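Long-range contact in NAD(P)H dehydrogenase (quinone) (Deinococcus radiodurans, PDB 1YDG), which catalyses the two-electron reduction of quinones to quinols by NADH or NADPH, using one bound FMN per subunit of a homotetramer: residues Ala34-Thr46 and Met65-Trp78. Sequence-based numbering, arbitrary orientation.
Sequences AGAEVRLLKVRET and MKDVPEATPADLEW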
loop_
_atom_site.group_PDB
_atom_site.type_symbol
_atom_site.label_atom_id
_atom_site.label_comp_id
_atom_site.label_asym_id
_atom_site.label_seq_id
_atom_site.Cartn_x
_atom_site.Cartn_y
_atom_site.Cartn_z
ATOM N N ALA B 34 3.254 -22.374 22.839
ATOM C CA ALA B 34 4.599 -21.831 22.726
ATOM C C ALA B 34 5.137 -21.327 24.059
ATOM O O ALA B 34 6.235 -20.784 24.109
ATOM C CB ALA B 34 4.643 -20.715 21.687
ATOM N N GLY B 35 4.371 -21.488 25.138
ATOM C CA GLY B 35 4.838 -21.106 26.476
ATOM C C GLY B 35 4.608 -19.648 26.838
ATOM O O GLY B 35 5.119 -19.169 27.865
ATOM N N ALA B 36 3.860 -18.929 26.007
ATOM C CA ALA B 36 3.537 -17.541 26.293
ATOM C C ALA B 36 2.396 -17.431 27.298
ATOM O O ALA B 36 1.610 -18.358 27.473
ATOM C CB ALA B 36 3.161 -16.803 25.000
ATOM N N GLU B 37 2.331 -16.284 27.961
ATOM C CA GLU B 37 1.155 -15.880 28.710
ATOM C C GLU B 37 0.240 -15.139 27.751
ATOM O O GLU B 37 0.638 -14.117 27.203
ATOM C CB GLU B 37 1.546 -14.953 29.866
ATOM C CG GLU B 37 0.351 -14.489 30.679
ATOM C CD GLU B 37 0.726 -13.798 31.967
ATOM O OE1 GLU B 37 1.797 -13.156 32.032
ATOM O OE2 GLU B 37 -0.083 -13.889 32.920
ATOM N N VAL B 38 -0.978 -15.641 27.549
ATOM C CA VAL B 38 -1.837 -15.119 26.489
ATOM C C VAL B 38 -3.084 -14.394 27.001
ATOM O O VAL B 38 -3.762 -14.874 27.911
ATOM C CB VAL B 38 -2.279 -16.251 25.536
ATOM C CG1 VAL B 38 -2.951 -15.680 24.304
ATOM C CG2 VAL B 38 -1.070 -17.129 25.127
ATOM N N ARG B 39 -3.371 -13.240 26.407
ATOM C CA ARG B 39 -4.703 -12.622 26.492
ATOM C C ARG B 39 -5.372 -12.666 25.129
ATOM O O ARG B 39 -4.839 -12.141 24.167
ATOM C CB ARG B 39 -4.635 -11.167 26.957
ATOM C CG ARG B 39 -4.100 -11.029 28.346
ATOM C CD ARG B 39 -4.148 -9.586 28.816
ATOM N NE ARG B 39 -3.638 -9.494 30.172
ATOM C CZ ARG B 39 -3.309 -8.367 30.794
ATOM N NH1 ARG B 39 -3.470 -7.189 30.205
ATOM N NH2 ARG B 39 -2.836 -8.433 32.030
ATOM N N LEU B 40 -6.548 -13.279 25.072
ATOM C CA LEU B 40 -7.449 -13.188 23.943
ATOM C C LEU B 40 -8.475 -12.107 24.237
ATOM O O LEU B 40 -9.217 -12.203 25.215
ATOM C CB LEU B 40 -8.148 -14.528 23.749
ATOM C CG LEU B 40 -9.230 -14.665 22.681
ATOM C CD1 LEU B 40 -8.635 -14.369 21.345
ATOM C CD2 LEU B 40 -9.801 -16.081 22.718
ATOM N N LEU B 41 -8.515 -11.091 23.382
ATOM C CA LEU B 41 -9.236 -9.840 23.635
ATOM C C LEU B 41 -10.037 -9.430 22.416
ATOM O O LEU B 41 -9.504 -9.299 21.306
ATOM C CB LEU B 41 -8.236 -8.731 23.963
ATOM C CG LEU B 41 -7.314 -9.016 25.149
ATOM C CD1 LEU B 41 -6.073 -8.163 25.035
ATOM C CD2 LEU B 41 -8.032 -8.780 26.459
ATOM N N LYS B 42 -11.321 -9.189 22.609
ATOM C CA LYS B 42 -12.168 -8.772 21.494
ATOM C C LYS B 42 -12.219 -7.255 21.389
ATOM O O LYS B 42 -12.158 -6.515 22.397
ATOM C CB LYS B 42 -13.579 -9.369 21.629
ATOM C CG LYS B 42 -14.403 -8.759 22.734
ATOM C CD LYS B 42 -15.746 -9.441 22.950
ATOM C CE LYS B 42 -16.509 -8.753 24.102
ATOM N NZ LYS B 42 -17.453 -9.672 24.814
ATOM N N VAL B 43 -12.357 -6.784 20.159
ATOM C CA VAL B 43 -12.539 -5.372 19.899
ATOM C C VAL B 43 -14.013 -5.008 20.129
ATOM O O VAL B 43 -14.920 -5.636 19.590
ATOM C CB VAL B 43 -12.092 -4.996 18.446
ATOM C CG1 VAL B 43 -12.512 -3.583 18.084
ATOM C CG2 VAL B 43 -10.580 -5.153 18.269
ATOM N N ARG B 44 -14.223 -3.946 20.888
ATOM C CA ARG B 44 -15.556 -3.414 21.156
ATOM C C ARG B 44 -16.373 -3.238 19.883
ATOM O O ARG B 44 -15.904 -2.676 18.875
ATOM C CB ARG B 44 -15.487 -2.068 21.883
ATOM C CG ARG B 44 -16.843 -1.569 22.327
ATOM C CD ARG B 44 -16.819 -0.177 22.905
ATOM N NE ARG B 44 -16.246 -0.196 24.245
ATOM C CZ ARG B 44 -16.405 0.767 25.155
ATOM N NH1 ARG B 44 -17.108 1.869 24.874
ATOM N NH2 ARG B 44 -15.834 0.638 26.358
ATOM N N GLU B 45 -17.607 -3.721 19.964
ATOM C CA GLU B 45 -18.560 -3.632 18.887
ATOM C C GLU B 45 -19.222 -2.271 18.929
ATOM O O GLU B 45 -19.770 -1.858 19.954
ATOM C CB GLU B 45 -19.601 -4.756 19.029
ATOM C CG GLU B 45 -20.665 -4.747 17.986
ATOM C CD GLU B 45 -20.074 -4.855 16.599
ATOM O OE1 GLU B 45 -19.946 -3.808 15.938
ATOM O OE2 GLU B 45 -19.685 -5.967 16.222
ATOM N N THR B 46 -19.163 -1.560 17.815
ATOM C CA THR B 46 -19.786 -0.253 17.710
ATOM C C THR B 46 -21.100 -0.265 16.926
ATOM O O THR B 46 -21.866 0.703 17.003
ATOM C CB THR B 46 -18.829 0.741 17.033
ATOM O OG1 THR B 46 -18.486 0.244 15.739
ATOM C CG2 THR B 46 -17.550 0.892 17.851
ATOM N N MET B 65 -19.025 -14.784 21.996
ATOM C CA MET B 65 -17.849 -14.095 22.528
ATOM C C MET B 65 -18.078 -13.410 23.885
ATOM O O MET B 65 -17.181 -12.727 24.373
ATOM C CB MET B 65 -17.344 -13.055 21.522
ATOM C CG MET B 65 -16.810 -13.624 20.216
ATOM S SD MET B 65 -16.120 -12.310 19.164
ATOM C CE MET B 65 -17.466 -11.173 18.980
ATOM N N LYS B 66 -19.234 -13.627 24.519
ATOM C CA LYS B 66 -19.647 -12.842 25.695
ATOM C C LYS B 66 -18.630 -12.794 26.845
ATOM O O LYS B 66 -18.465 -11.755 27.494
ATOM C CB LYS B 66 -20.997 -13.352 26.220
ATOM C CG LYS B 66 -21.576 -12.527 27.400
ATOM C CD LYS B 66 -23.056 -12.867 27.638
ATOM C CE LYS B 66 -23.539 -12.436 29.030
ATOM N NZ LYS B 66 -24.724 -13.261 29.493
ATOM N N ASP B 67 -17.952 -13.913 27.070
ATOM C CA ASP B 67 -17.023 -14.075 28.182
ATOM C C ASP B 67 -15.610 -13.625 27.804
ATOM O O ASP B 67 -14.729 -13.562 28.657
ATOM C CB ASP B 67 -17.009 -15.547 28.627
ATOM C CG ASP B 67 -18.380 -16.025 29.118
ATOM O OD1 ASP B 67 -18.857 -17.106 28.684
ATOM O OD2 ASP B 67 -18.988 -15.290 29.912
ATOM N N VAL B 68 -15.401 -13.309 26.528
ATOM C CA VAL B 68 -14.110 -12.809 26.052
ATOM C C VAL B 68 -13.973 -11.341 26.436
ATOM O O VAL B 68 -14.806 -10.505 26.066
ATOM C CB VAL B 68 -13.943 -12.990 24.511
ATOM C CG1 VAL B 68 -12.612 -12.429 24.020
ATOM C CG2 VAL B 68 -14.018 -14.449 24.138
ATOM N N PRO B 69 -12.902 -11.004 27.154
ATOM C CA PRO B 69 -12.714 -9.612 27.532
ATOM C C PRO B 69 -12.530 -8.652 26.364
ATOM O O PRO B 69 -11.976 -9.014 25.331
ATOM C CB PRO B 69 -11.436 -9.633 28.382
ATOM C CG PRO B 69 -11.159 -11.023 28.687
ATOM C CD PRO B 69 -11.817 -11.865 27.645
ATOM N N GLU B 70 -12.998 -7.428 26.569
ATOM C CA GLU B 70 -12.880 -6.360 25.616
ATOM C C GLU B 70 -11.499 -5.684 25.722
ATOM O O GLU B 70 -11.013 -5.368 26.817
ATOM C CB GLU B 70 -13.979 -5.363 25.887
ATOM C CG GLU B 70 -14.092 -4.252 24.918
ATOM C CD GLU B 70 -15.263 -3.329 25.253
ATOM O OE1 GLU B 70 -14.988 -2.184 25.615
ATOM O OE2 GLU B 70 -16.431 -3.773 25.178
ATOM N N ALA B 71 -10.877 -5.479 24.565
ATOM C CA ALA B 71 -9.544 -4.907 24.487
ATOM C C ALA B 71 -9.534 -3.439 24.903
ATOM O O ALA B 71 -10.422 -2.660 24.540
ATOM C CB ALA B 71 -8.975 -5.073 23.068
ATOM N N THR B 72 -8.499 -3.080 25.657
ATOM C CA THR B 72 -8.251 -1.713 26.070
ATOM C C THR B 72 -6.771 -1.412 25.814
ATOM O O THR B 72 -5.956 -2.334 25.701
ATOM C CB THR B 72 -8.586 -1.533 27.583
ATOM O OG1 THR B 72 -7.642 -2.247 28.379
ATOM C CG2 THR B 72 -9.978 -2.036 27.896
ATOM N N PRO B 73 -6.404 -0.126 25.730
ATOM C CA PRO B 73 -4.994 0.229 25.529
ATOM C C PRO B 73 -3.984 -0.427 26.500
ATOM O O PRO B 73 -2.911 -0.812 26.078
ATOM C CB PRO B 73 -5.008 1.732 25.675
ATOM C CG PRO B 73 -6.364 2.116 25.206
ATOM C CD PRO B 73 -7.255 1.073 25.766
ATOM N N ALA B 74 -4.342 -0.566 27.779
ATOM C CA ALA B 74 -3.469 -1.196 28.773
ATOM C C ALA B 74 -3.054 -2.633 28.460
ATOM O O ALA B 74 -2.030 -3.120 28.962
ATOM C CB ALA B 74 -4.126 -1.140 30.157
ATOM N N ASP B 75 -3.853 -3.324 27.653
ATOM C CA ASP B 75 -3.494 -4.648 27.155
ATOM C C ASP B 75 -2.242 -4.582 26.266
ATOM O O ASP B 75 -1.364 -5.473 26.329
ATOM C CB ASP B 75 -4.672 -5.265 26.368
ATOM C CG ASP B 75 -5.860 -5.661 27.281
ATOM O OD1 ASP B 75 -5.633 -6.316 28.324
ATOM O OD2 ASP B 75 -7.012 -5.327 26.930
ATOM N N LEU B 76 -2.141 -3.530 25.452
ATOM C CA LEU B 76 -0.942 -3.356 24.622
ATOM C C LEU B 76 0.260 -2.877 25.437
ATOM O O LEU B 76 1.379 -3.266 25.142
ATOM C CB LEU B 76 -1.205 -2.432 23.438
ATOM C CG LEU B 76 -2.417 -2.782 22.566
ATOM C CD1 LEU B 76 -2.349 -2.030 21.277
ATOM C CD2 LEU B 76 -2.550 -4.274 22.288
ATOM N N GLU B 77 0.029 -2.037 26.457
ATOM C CA GLU B 77 1.103 -1.651 27.381
ATOM C C GLU B 77 1.659 -2.890 28.081
ATOM O O GLU B 77 2.868 -3.018 28.275
ATOM C CB GLU B 77 0.601 -0.623 28.397
ATOM C CG GLU B 77 1.642 -0.204 29.450
ATOM C CD GLU B 77 1.156 0.897 30.416
ATOM O OE1 GLU B 77 0.155 1.588 30.122
ATOM O OE2 GLU B 77 1.799 1.073 31.487
ATOM N N TRP B 78 0.773 -3.799 28.459
ATOM C CA TRP B 78 1.154 -5.051 29.094
ATOM C C TRP B 78 1.913 -5.987 28.148
ATOM O O TRP B 78 2.897 -6.610 28.559
ATOM C CB TRP B 78 -0.091 -5.767 29.648
ATOM C CG TRP B 78 0.131 -7.179 30.101
ATOM C CD1 TRP B 78 0.652 -7.581 31.278
ATOM C CD2 TRP B 78 -0.156 -8.372 29.358
ATOM N NE1 TRP B 78 0.713 -8.958 31.328
ATOM C CE2 TRP B 78 0.203 -9.464 30.167
ATOM C CE3 TRP B 78 -0.696 -8.621 28.082
ATOM C CZ2 TRP B 78 0.056 -10.780 29.752
ATOM C CZ3 TRP B 78 -0.844 -9.919 27.680
ATOM C CH2 TRP B 78 -0.459 -10.989 28.500
HETATM O O HOH W 1 1.586 -10.725 33.678
HETATM O O HOH W 2 -11.871 -2.648 22.241
#
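The carbonyl oxygen of M65 accepts a hydrogen bond from K42, NZ to O 3.1 Å, and V68 N, closing a type I turn, reaches the same oxygen from the opposite face of its plane. A lysine suits this place because its extended chain runs past V68 and carries the ammonium to the turn, where V68 O adds a weak bond. V68 is compact and branched; its CG1 touches L40 O and lies 4.3 Å from L40 CG. P69 has no N-H to give, but P69 O accepts from K42 N at 2.8 Å, and A71 N returns a bond to K42 O (2.7 Å, 167° at the hydrogen), making a single beta bridge between K42 and E70. E70 swings back to R44 in a salt bridge, NE and NH2 both gripping OE1, NE at 2.7 Å; OE1 lies in the guanidinium plane, but NE comes to it from above the carboxylate plane and NH2 nearly along the C-O bond. The small A71 lets its CB lie against L41 CB. D75 binds T72 N through OD2 and forms a salt bridge from OD1, by its anti lone pair, to R39 NH1 at 3.0 Å, while L41 CD1 presses on its CG. Carboxylates suit E70 and D75, each facing an arginine. At W78, CG anti to the backbone N (chi1 169°) turns one face of the indole to R39: the guanidinium lies flat on this broad, matching surface, planes 5° apart, a cation-pi stack over the five-membered ring, while R39 CD makes a CH-pi contact over the six-membered ring. A water joins W78 NE1 to E37 OE1. In this flavodoxin-like fold, strand 37-42 pairs in parallel with strand 8-13, and the axis of helix 73-78 runs nearly antiparallel to that of strand 37-42, 10.7 Å from it at closest approach. L40 and V68 face helix 19-33, A71 touches F100 of helix 95-102, and M65 approaches the FMN-binding S15.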